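Local coordinates for protein histone-lysine N-methyltransferase SETMAR (Homo sapiens, PDB 3BO5) that transfers methyl groups from S-adenosyl-L-methionine to a histone H3 lysine through this SET-domain portion and, as a transposase fusion, takes part in DNA double-strand break repair, at residues T67-G72 with D113-R118; C74-H79 with V107-S112; V119-L124 with V222-M227. The protein carries 2 engineered substitutions. All blocks are in the same frame, centred on the assembly; numbering follows the deposited sequence.

Contact 1 (T67-G72 with D113-R118); sequences TPCLPG and DHCRNR. With ZN (zinc ion), chain C; ZN (zinc ion), chain D.
Cys69 and Cys115 meet through a shared metal. Both thiolates bind the zinc ion of chain C, with Cys69 SG at 2.4 Å and Cys115 SG at 2.3 Å from it. The two sulfurs, Cys69 SG and Cys115 SG, are 3.7 Å apart. They subtend about 106° at the metal, close to tetrahedral. Cys111 and Cys105 complete this site. Cys69 SG is also a bridging ligand. It reaches the zinc ion of chain D, again at 2.4 Å, where Cys62, Cys64 and Cys74 are the other ligands. Cys69 thus forms one edge of the triangular three-zinc, nine-cysteine cluster of the pre-SET domain, and Cys115 is a terminal ligand at one corner.

Cys115 brings its sulfur to the metal with SG anti to the backbone N (chi1 174°). The turn that it starts helps to hold it. Arg118 N bonds to Cys115 O, closing a type I turn. Inside that turn Asn117 N donates to Cys115 SG at 3.3 Å, and the bond is fairly straight (159°). This N-H probably eases the negative charge on the thiolate. Asn117 itself is buried, and its side-chain amide is anchored by Asn82 and the carbonyl of Phe103.

Away from the two buried cysteines the segments diverge. Pro68, Leu70 and Pro71 are exposed, as are Asp113, His114 and Arg116 on the other segment. Arg118 does not belong to this loose side. It is buried, and its NH1 bonds to the side chain of Gln121.

Contact 2 (C74-H79 with V107-S112); sequences CSCLRH and VLCRCS. With ZN (zinc ion), chain B; ZN (zinc ion), chain D; ZN (zinc ion), chain C.
The zinc ion of chain B is gripped by Cys76 and Cys109, one from each segment. Cys76 SG lies 2.3 Å from this zinc and Cys109 SG lies 2.4 Å from it. The angle between the two sulfurs at the metal is about 102°. Cys62 and Cys105 supply the remaining two ligands, and both of these also bridge to another zinc. Cys76 SG and Cys109 SG come within 3.6 Å of each other, the closest approach of the two segments. The backbones stay well apart, with 8.9 Å between Cys76 CA and Cys109 CA. The metal therefore does the joining here, and little surface is buried.

Both side chains point at the other segment. In both, SG is anti to the carbonyl carbon (chi1 -59° in Cys76, -66° in Cys109). This turn of the side chain carries SG toward the metal, and the two sulfurs sit side by side as neighbouring ligands. Behind Cys76, Leu77 N bonds back to Cys74 O at 3.0 Å and tightens the chain into a turn.

Each segment also sends a cysteine to a different corner of the cluster. Cys74 SG binds the zinc ion of chain D at 2.3 Å. Cys111 SG binds the zinc ion of chain C, also at 2.3 Å. The segments are thereby tied to all three metals of the pre-SET zinc triangle.

Neither segment is regular helix or strand. Residues 74-79 lie in the long loop between strands 45-46 and 102-103. Residues 107-112 follow the short strand 102-103, which pairs in parallel with strand 217-223, and precede strand 128-132.

Contact 3 (V119-L124 with V222-M227); sequences VVQKGL and VRIDSM
Ile224 reaches across to Val120 and Gln121 with the end of its longer branch. Its CD1 lies 3.8 Å from Gln121 N and the same distance from Gln121 CB, and 4.2 Å from Val120 CG1. The methyl thus rests against the backbone in the middle of the short 3-10 segment 120-122. Ile224 has CG1 anti to the carbonyl carbon (chi1 -51°), and the extended chain beyond it carries CD1 into this position. Its other branch, CG2, meets the amide end of Gln121, 3.9 Å from NE2. Val120 and Val222 make the second apolar pair. Val120 CG2 is 4.1 Å from Val222 CG1, and the two side chains run past each other in opposite directions.

A second shell fixes these groups. Gln121 NE2 donates to the carbonyl of Cys105 and to the carboxylate of Glu104, while its OE1 accepts from Arg118 NH1. The amide is therefore held at both ends beside Ile224. Glu104 also accepts from the backbone N of Val119 and Val120, which ties down the entry to the turn. Lys122 N to Val119 O (2.9 Å) and Gly123 N to Val120 O close it. On the apolar side, Ala232 lies against both Val120 and Val222, with Phe151 and Phe234 also on Val120.

Next to Ile224, Arg223 NE bonds to Met227 O at 2.9 Å, from above the carbonyl plane, and links the two ends of 223-227. Arg223 NH2 makes a salt bridge with Glu185.

The arrangement is a buried, mainly apolar seam between the end of the pre-SET region and the beta sheet of the SET domain, consistent with the way the pre-SET region packs on the SET fold in related SUV39-type methyltransferases.

In the fold
Contacts 1 and 2 belong to one pre-SET zinc cluster, about 22 to 23 Å from the centre of the chain. Their own centres are 6 Å apart. Both touch the zinc ions of chains C and D, and contact 2 also holds that of chain B. Their chemistry is thiolate and metal. The touching cysteines of contact 1 are buried, contact 2 is partly buried, and both have exposed residues around them. Contact 3 lies deeper, about 11 Å from the chain centre. It relies on aliphatic packing against SET strands. Polar links still couple the sites. Arg118 NE and NH2 probably bond to Ser112 O and Cys111 O, joining contacts 1 and 2. Asp225 OD1 reaches Val107 N, tying contact 3 to the cluster.

Contact 1 (T67-G72 with D113-R118)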
loop_
_atom_site.group_PDB
_atom_site.type_symbol
_atom_site.label_atom_id
_atom_site.label_comp_id
_atom_site.label_asym_id
_atom_site.label_seq_id
_atom_site.Cartn_x
_atom_site.Cartn_y
_atom_site.Cartn_z
ATOM N N THR A 67 10.076 -29.205 -5.705
ATOM C CA THR A 67 8.592 -29.295 -5.670
ATOM C C THR A 67 8.085 -27.938 -5.247
ATOM O O THR A 67 8.886 -27.146 -4.723
ATOM C CB THR A 67 8.076 -30.361 -4.623
ATOM O OG1 THR A 67 8.577 -30.029 -3.330
ATOM C CG2 THR A 67 8.581 -31.760 -5.001
ATOM N N PRO A 68 6.802 -27.660 -5.457
ATOM C CA PRO A 68 6.297 -26.334 -5.115
ATOM C C PRO A 68 6.438 -26.000 -3.625
ATOM O O PRO A 68 6.506 -26.851 -2.725
ATOM C CB PRO A 68 4.803 -26.410 -5.475
ATOM C CG PRO A 68 4.810 -27.437 -6.661
ATOM C CD PRO A 68 5.796 -28.476 -6.202
ATOM N N CYS A 69 6.403 -24.684 -3.394
ATOM C CA CYS A 69 6.460 -24.203 -2.076
ATOM C C CYS A 69 5.113 -24.509 -1.408
ATOM O O CYS A 69 4.041 -24.035 -1.840
ATOM C CB CYS A 69 6.690 -22.676 -2.117
ATOM S SG CYS A 69 8.305 -22.321 -2.774
ATOM N N LEU A 70 5.221 -25.246 -0.344
ATOM C CA LEU A 70 4.027 -25.582 0.464
ATOM C C LEU A 70 4.323 -25.472 1.942
ATOM O O LEU A 70 5.473 -25.645 2.411
ATOM C CB LEU A 70 3.502 -26.962 0.082
ATOM C CG LEU A 70 2.862 -27.076 -1.321
ATOM C CD1 LEU A 70 2.878 -28.558 -1.708
ATOM C CD2 LEU A 70 1.470 -26.505 -1.360
ATOM N N PRO A 71 3.272 -25.175 2.733
ATOM C CA PRO A 71 3.455 -25.110 4.159
ATOM C C PRO A 71 4.058 -26.385 4.768
ATOM O O PRO A 71 3.711 -27.498 4.326
ATOM C CB PRO A 71 2.028 -24.872 4.679
ATOM C CG PRO A 71 1.351 -24.147 3.653
ATOM C CD PRO A 71 1.891 -24.842 2.347
ATOM N N GLY A 72 4.994 -26.243 5.686
ATOM C CA GLY A 72 5.605 -27.432 6.240
ATOM C C GLY A 72 7.010 -27.608 5.705
ATOM O O GLY A 72 7.910 -27.991 6.472
ATOM N N ASP A 113 9.012 -18.507 -10.980
ATOM C CA ASP A 113 8.287 -17.257 -10.814
ATOM C C ASP A 113 6.764 -17.510 -10.805
ATOM O O ASP A 113 5.971 -16.605 -10.509
ATOM C CB ASP A 113 8.768 -16.149 -11.778
ATOM C CG ASP A 113 10.151 -15.537 -11.377
ATOM O OD1 ASP A 113 10.932 -15.257 -12.310
ATOM O OD2 ASP A 113 10.460 -15.304 -10.163
ATOM N N HIS A 114 6.358 -18.762 -11.043
ATOM C CA HIS A 114 4.962 -19.197 -10.936
ATOM C C HIS A 114 4.519 -19.619 -9.542
ATOM O O HIS A 114 3.372 -20.024 -9.296
ATOM C CB HIS A 114 4.658 -20.262 -11.980
ATOM C CG HIS A 114 5.006 -19.794 -13.355
ATOM N ND1 HIS A 114 6.078 -20.301 -14.068
ATOM C CD2 HIS A 114 4.500 -18.780 -14.100
ATOM C CE1 HIS A 114 6.177 -19.657 -15.219
ATOM N NE2 HIS A 114 5.233 -18.727 -15.263
ATOM N N CYS A 115 5.460 -19.532 -8.607
ATOM C CA CYS A 115 5.163 -19.957 -7.282
ATOM C C CYS A 115 3.935 -19.160 -6.793
ATOM O O CYS A 115 3.870 -17.952 -6.979
ATOM C CB CYS A 115 6.360 -19.619 -6.366
ATOM S SG CYS A 115 6.066 -19.956 -4.610
ATOM N N ARG A 116 3.003 -19.861 -6.134
ATOM C CA ARG A 116 1.785 -19.220 -5.595
ATOM C C ARG A 116 2.065 -18.228 -4.496
ATOM O O ARG A 116 1.157 -17.437 -4.187
ATOM C CB ARG A 116 0.757 -20.229 -5.087
ATOM C CG ARG A 116 0.089 -20.874 -6.315
ATOM C CD ARG A 116 -0.425 -22.272 -5.990
ATOM N NE ARG A 116 -1.556 -22.317 -5.070
ATOM C CZ ARG A 116 -2.201 -23.449 -4.782
ATOM N NH1 ARG A 116 -3.224 -23.443 -3.943
ATOM N NH2 ARG A 116 -1.813 -24.593 -5.345
ATOM N N ASN A 117 3.279 -18.256 -3.948
ATOM C CA ASN A 117 3.630 -17.292 -2.907
ATOM C C ASN A 117 4.391 -16.092 -3.469
ATOM O O ASN A 117 5.158 -15.464 -2.712
ATOM C CB ASN A 117 4.421 -17.968 -1.760
ATOM C CG ASN A 117 4.455 -17.154 -0.517
ATOM O OD1 ASN A 117 3.424 -16.645 -0.097
ATOM N ND2 ASN A 117 5.623 -17.101 0.128
ATOM N N ARG A 118 4.171 -15.790 -4.751
ATOM C CA ARG A 118 4.680 -14.540 -5.390
ATOM C C ARG A 118 3.458 -13.844 -5.925
ATOM O O ARG A 118 2.843 -14.336 -6.890
ATOM C CB ARG A 118 5.661 -14.859 -6.535
ATOM C CG ARG A 118 6.849 -15.691 -6.076
ATOM C CD ARG A 118 7.635 -16.079 -7.271
ATOM N NE ARG A 118 8.863 -16.860 -6.981
ATOM C CZ ARG A 118 10.021 -16.355 -6.619
ATOM N NH1 ARG A 118 10.143 -15.071 -6.338
ATOM N NH2 ARG A 118 11.080 -17.200 -6.481
HETATM ZN ZN ZN C . 8.148 -20.132 -3.652
HETATM ZN ZN ZN D . 9.554 -22.401 -0.715
#

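Contact 2 (C74-H79 with V107-S112)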
loop_
_atom_site.group_PDB
_atom_site.type_symbol
_atom_site.label_atom_id
_atom_site.label_comp_id
_atom_site.label_asym_id
_atom_site.label_seq_id
_atom_site.Cartn_x
_atom_site.Cartn_y
_atom_site.Cartn_z
ATOM N N CYS A 74 8.309 -25.217 3.184
ATOM C CA CYS A 74 8.768 -23.933 2.632
ATOM C C CYS A 74 8.945 -22.954 3.750
ATOM O O CYS A 74 7.980 -22.655 4.478
ATOM C CB CYS A 74 7.724 -23.393 1.662
ATOM S SG CYS A 74 8.260 -21.773 1.049
ATOM N N SER A 75 10.187 -22.523 3.956
ATOM C CA SER A 75 10.459 -21.587 5.087
ATOM C C SER A 75 9.856 -20.214 4.876
ATOM O O SER A 75 9.761 -19.393 5.787
ATOM C CB SER A 75 11.953 -21.459 5.406
ATOM O OG SER A 75 12.723 -21.129 4.268
ATOM N N CYS A 76 9.420 -19.940 3.646
ATOM C CA CYS A 76 8.621 -18.740 3.389
ATOM C C CYS A 76 7.152 -18.833 3.806
ATOM O O CYS A 76 6.457 -17.797 3.771
ATOM C CB CYS A 76 8.695 -18.319 1.901
ATOM S SG CYS A 76 10.329 -17.997 1.354
ATOM N N LEU A 77 6.672 -20.033 4.116
ATOM C CA LEU A 77 5.281 -20.299 4.397
ATOM C C LEU A 77 5.105 -20.848 5.793
ATOM O O LEU A 77 4.331 -21.803 5.982
ATOM C CB LEU A 77 4.700 -21.303 3.420
ATOM C CG LEU A 77 4.612 -20.779 1.995
ATOM C CD1 LEU A 77 3.976 -21.785 1.019
ATOM C CD2 LEU A 77 3.854 -19.490 1.931
ATOM N N ARG A 78 5.788 -20.267 6.747
ATOM C CA ARG A 78 5.739 -20.818 8.121
ATOM C C ARG A 78 4.399 -20.639 8.826
ATOM O O ARG A 78 4.198 -21.235 9.900
ATOM C CB ARG A 78 6.872 -20.256 8.955
ATOM C CG ARG A 78 8.198 -20.674 8.441
ATOM C CD ARG A 78 9.274 -19.964 9.201
ATOM N NE ARG A 78 10.610 -20.511 8.972
ATOM C CZ ARG A 78 11.669 -19.768 8.660
ATOM N NH1 ARG A 78 12.865 -20.331 8.497
ATOM N NH2 ARG A 78 11.529 -18.457 8.506
ATOM N N HIS A 79 3.501 -19.845 8.242
ATOM C CA HIS A 79 2.168 -19.640 8.801
ATOM C C HIS A 79 1.082 -19.920 7.761
ATOM O O HIS A 79 0.025 -19.287 7.728
ATOM C CB HIS A 79 2.094 -18.249 9.465
ATOM C CG HIS A 79 3.018 -18.125 10.632
ATOM N ND1 HIS A 79 4.302 -17.630 10.518
ATOM C CD2 HIS A 79 2.871 -18.482 11.930
ATOM C CE1 HIS A 79 4.891 -17.648 11.702
ATOM N NE2 HIS A 79 4.056 -18.185 12.572
ATOM N N VAL A 107 13.765 -12.945 -4.534
ATOM C CA VAL A 107 14.664 -13.140 -5.682
ATOM C C VAL A 107 15.635 -14.327 -5.430
ATOM O O VAL A 107 16.214 -14.882 -6.381
ATOM C CB VAL A 107 15.412 -11.821 -5.958
ATOM C CG1 VAL A 107 16.366 -11.477 -4.828
ATOM C CG2 VAL A 107 16.094 -11.846 -7.352
ATOM N N LEU A 108 15.813 -14.686 -4.164
ATOM C CA LEU A 108 16.731 -15.757 -3.846
ATOM C C LEU A 108 16.106 -17.130 -3.733
ATOM O O LEU A 108 16.849 -18.178 -3.649
ATOM C CB LEU A 108 17.477 -15.434 -2.580
ATOM C CG LEU A 108 18.291 -14.145 -2.735
ATOM C CD1 LEU A 108 19.012 -14.077 -1.398
ATOM C CD2 LEU A 108 19.256 -14.149 -3.938
ATOM N N CYS A 109 14.775 -17.191 -3.638
ATOM C CA CYS A 109 14.071 -18.465 -3.592
ATOM C C CYS A 109 14.263 -19.131 -4.970
ATOM O O CYS A 109 14.082 -18.469 -5.965
ATOM C CB CYS A 109 12.565 -18.208 -3.288
ATOM S SG CYS A 109 12.321 -17.545 -1.637
ATOM N N ARG A 110 14.465 -20.452 -4.985
ATOM C CA ARG A 110 14.676 -21.073 -6.273
ATOM C C ARG A 110 13.415 -21.633 -6.850
ATOM O O ARG A 110 13.445 -22.107 -7.993
ATOM C CB ARG A 110 15.724 -22.148 -6.169
ATOM C CG ARG A 110 17.086 -21.502 -6.034
ATOM C CD ARG A 110 17.974 -22.286 -5.116
ATOM N NE ARG A 110 18.314 -23.525 -5.773
ATOM C CZ ARG A 110 19.076 -24.471 -5.245
ATOM N NH1 ARG A 110 19.310 -25.581 -5.944
ATOM N NH2 ARG A 110 19.584 -24.305 -4.034
ATOM N N CYS A 111 12.292 -21.499 -6.120
ATOM C CA CYS A 111 11.012 -21.790 -6.764
ATOM C C CYS A 111 10.799 -20.929 -8.005
ATOM O O CYS A 111 11.394 -19.834 -8.146
ATOM C CB CYS A 111 9.838 -21.604 -5.783
ATOM S SG CYS A 111 9.878 -19.873 -5.143
ATOM N N SER A 112 9.944 -21.361 -8.922
ATOM C CA SER A 112 9.779 -20.616 -10.157
ATOM C C SER A 112 9.020 -19.348 -9.951
ATOM O O SER A 112 8.390 -19.124 -8.875
ATOM C CB SER A 112 9.046 -21.416 -11.226
ATOM O OG SER A 112 7.669 -21.397 -10.976
HETATM ZN ZN ZN B . 10.496 -18.807 -0.793
HETATM ZN ZN ZN D . 9.554 -22.401 -0.715
HETATM ZN ZN ZN C . 8.148 -20.132 -3.652
#

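Contact 3 (V119-L124 with V222-M227)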
loop_
_atom_site.group_PDB
_atom_site.type_symbol
_atom_site.label_atom_id
_atom_site.label_comp_id
_atom_site.label_asym_id
_atom_site.label_seq_id
_atom_site.Cartn_x
_atom_site.Cartn_y
_atom_site.Cartn_z
ATOM N N VAL A 119 3.073 -12.752 -5.284
ATOM C CA VAL A 119 1.826 -12.025 -5.648
ATOM C C VAL A 119 2.132 -10.541 -5.631
ATOM O O VAL A 119 2.143 -9.947 -6.713
ATOM C CB VAL A 119 0.632 -12.372 -4.770
ATOM C CG1 VAL A 119 -0.525 -11.405 -4.948
ATOM C CG2 VAL A 119 0.211 -13.791 -5.066
ATOM N N VAL A 120 2.413 -9.924 -4.477
ATOM C CA VAL A 120 2.667 -8.453 -4.496
ATOM C C VAL A 120 3.788 -8.111 -5.470
ATOM O O VAL A 120 3.764 -7.121 -6.232
ATOM C CB VAL A 120 3.017 -8.031 -3.103
ATOM C CG1 VAL A 120 3.483 -6.554 -3.023
ATOM C CG2 VAL A 120 1.789 -8.279 -2.187
ATOM N N GLN A 121 4.784 -8.994 -5.483
ATOM C CA GLN A 121 5.926 -8.771 -6.365
ATOM C C GLN A 121 5.635 -8.665 -7.849
ATOM O O GLN A 121 6.469 -8.084 -8.579
ATOM C CB GLN A 121 6.988 -9.864 -6.105
ATOM C CG GLN A 121 6.640 -11.215 -6.575
ATOM C CD GLN A 121 7.564 -12.209 -5.952
ATOM O OE1 GLN A 121 8.439 -12.746 -6.634
ATOM N NE2 GLN A 121 7.367 -12.492 -4.657
ATOM N N LYS A 122 4.531 -9.291 -8.290
ATOM C CA LYS A 122 4.111 -9.305 -9.686
ATOM C C LYS A 122 3.594 -7.948 -10.169
ATOM O O LYS A 122 3.436 -7.763 -11.357
ATOM C CB LYS A 122 3.017 -10.364 -9.892
ATOM C CG LYS A 122 3.508 -11.808 -9.743
ATOM C CD LYS A 122 4.868 -11.988 -10.413
ATOM C CE LYS A 122 5.112 -13.471 -10.647
ATOM N NZ LYS A 122 6.567 -13.869 -10.612
ATOM N N GLY A 123 3.256 -7.061 -9.245
ATOM C CA GLY A 123 2.821 -5.702 -9.633
ATOM C C GLY A 123 1.355 -5.579 -9.962
ATOM O O GLY A 123 0.534 -6.477 -9.597
ATOM N N LEU A 124 1.029 -4.477 -10.624
ATOM C CA LEU A 124 -0.401 -4.137 -10.865
ATOM C C LEU A 124 -0.994 -5.105 -11.831
ATOM O O LEU A 124 -0.349 -5.464 -12.830
ATOM C CB LEU A 124 -0.567 -2.718 -11.462
ATOM C CG LEU A 124 0.031 -1.616 -10.610
ATOM C CD1 LEU A 124 -0.530 -0.316 -11.120
ATOM C CD2 LEU A 124 -0.294 -1.751 -9.097
ATOM N N VAL A 222 3.904 -6.767 3.686
ATOM C CA VAL A 222 4.343 -7.974 3.016
ATOM C C VAL A 222 5.853 -7.857 2.792
ATOM O O VAL A 222 6.304 -6.919 2.134
ATOM C CB VAL A 222 3.608 -8.154 1.677
ATOM C CG1 VAL A 222 4.235 -9.343 0.932
ATOM C CG2 VAL A 222 2.104 -8.413 1.926
ATOM N N ARG A 223 6.605 -8.824 3.358
ATOM C CA ARG A 223 8.052 -8.834 3.085
ATOM C C ARG A 223 8.423 -9.704 1.928
ATOM O O ARG A 223 7.876 -10.784 1.778
ATOM C CB ARG A 223 8.844 -9.199 4.364
ATOM C CG ARG A 223 8.817 -8.064 5.382
ATOM C CD ARG A 223 9.357 -8.437 6.732
ATOM N NE ARG A 223 9.441 -7.204 7.527
ATOM C CZ ARG A 223 8.411 -6.652 8.173
ATOM N NH1 ARG A 223 7.186 -7.189 8.112
ATOM N NH2 ARG A 223 8.617 -5.540 8.892
ATOM N N ILE A 224 9.378 -9.249 1.122
ATOM C CA ILE A 224 9.806 -9.972 -0.064
ATOM C C ILE A 224 11.338 -10.093 0.036
ATOM O O ILE A 224 11.837 -11.005 0.668
ATOM C CB ILE A 224 9.365 -9.321 -1.348
ATOM C CG1 ILE A 224 7.818 -9.051 -1.252
ATOM C CG2 ILE A 224 9.722 -10.217 -2.586
ATOM C CD1 ILE A 224 7.148 -8.546 -2.524
ATOM N N ASP A 225 12.051 -9.154 -0.575
ATOM C CA ASP A 225 13.528 -9.207 -0.465
ATOM C C ASP A 225 14.083 -8.618 0.811
ATOM O O ASP A 225 15.096 -9.040 1.315
ATOM C CB ASP A 225 14.164 -8.474 -1.637
ATOM C CG ASP A 225 13.883 -9.110 -2.977
ATOM O OD1 ASP A 225 13.714 -10.290 -3.037
ATOM O OD2 ASP A 225 13.909 -8.427 -4.036
ATOM N N SER A 226 13.385 -7.613 1.313
ATOM C CA SER A 226 13.850 -6.708 2.353
ATOM C C SER A 226 13.110 -6.778 3.652
ATOM O O SER A 226 11.895 -7.028 3.698
ATOM C CB SER A 226 13.719 -5.275 1.758
ATOM O OG SER A 226 14.083 -4.278 2.713
ATOM N N MET A 227 13.817 -6.453 4.742
ATOM C CA MET A 227 13.152 -6.239 6.015
ATOM C C MET A 227 12.129 -5.067 5.990
ATOM O O MET A 227 11.231 -5.014 6.823
ATOM C CB MET A 227 14.195 -5.925 7.105
ATOM C CG MET A 227 13.615 -6.009 8.442
ATOM S SD MET A 227 13.207 -7.692 8.964
ATOM C CE MET A 227 12.422 -7.341 10.509
#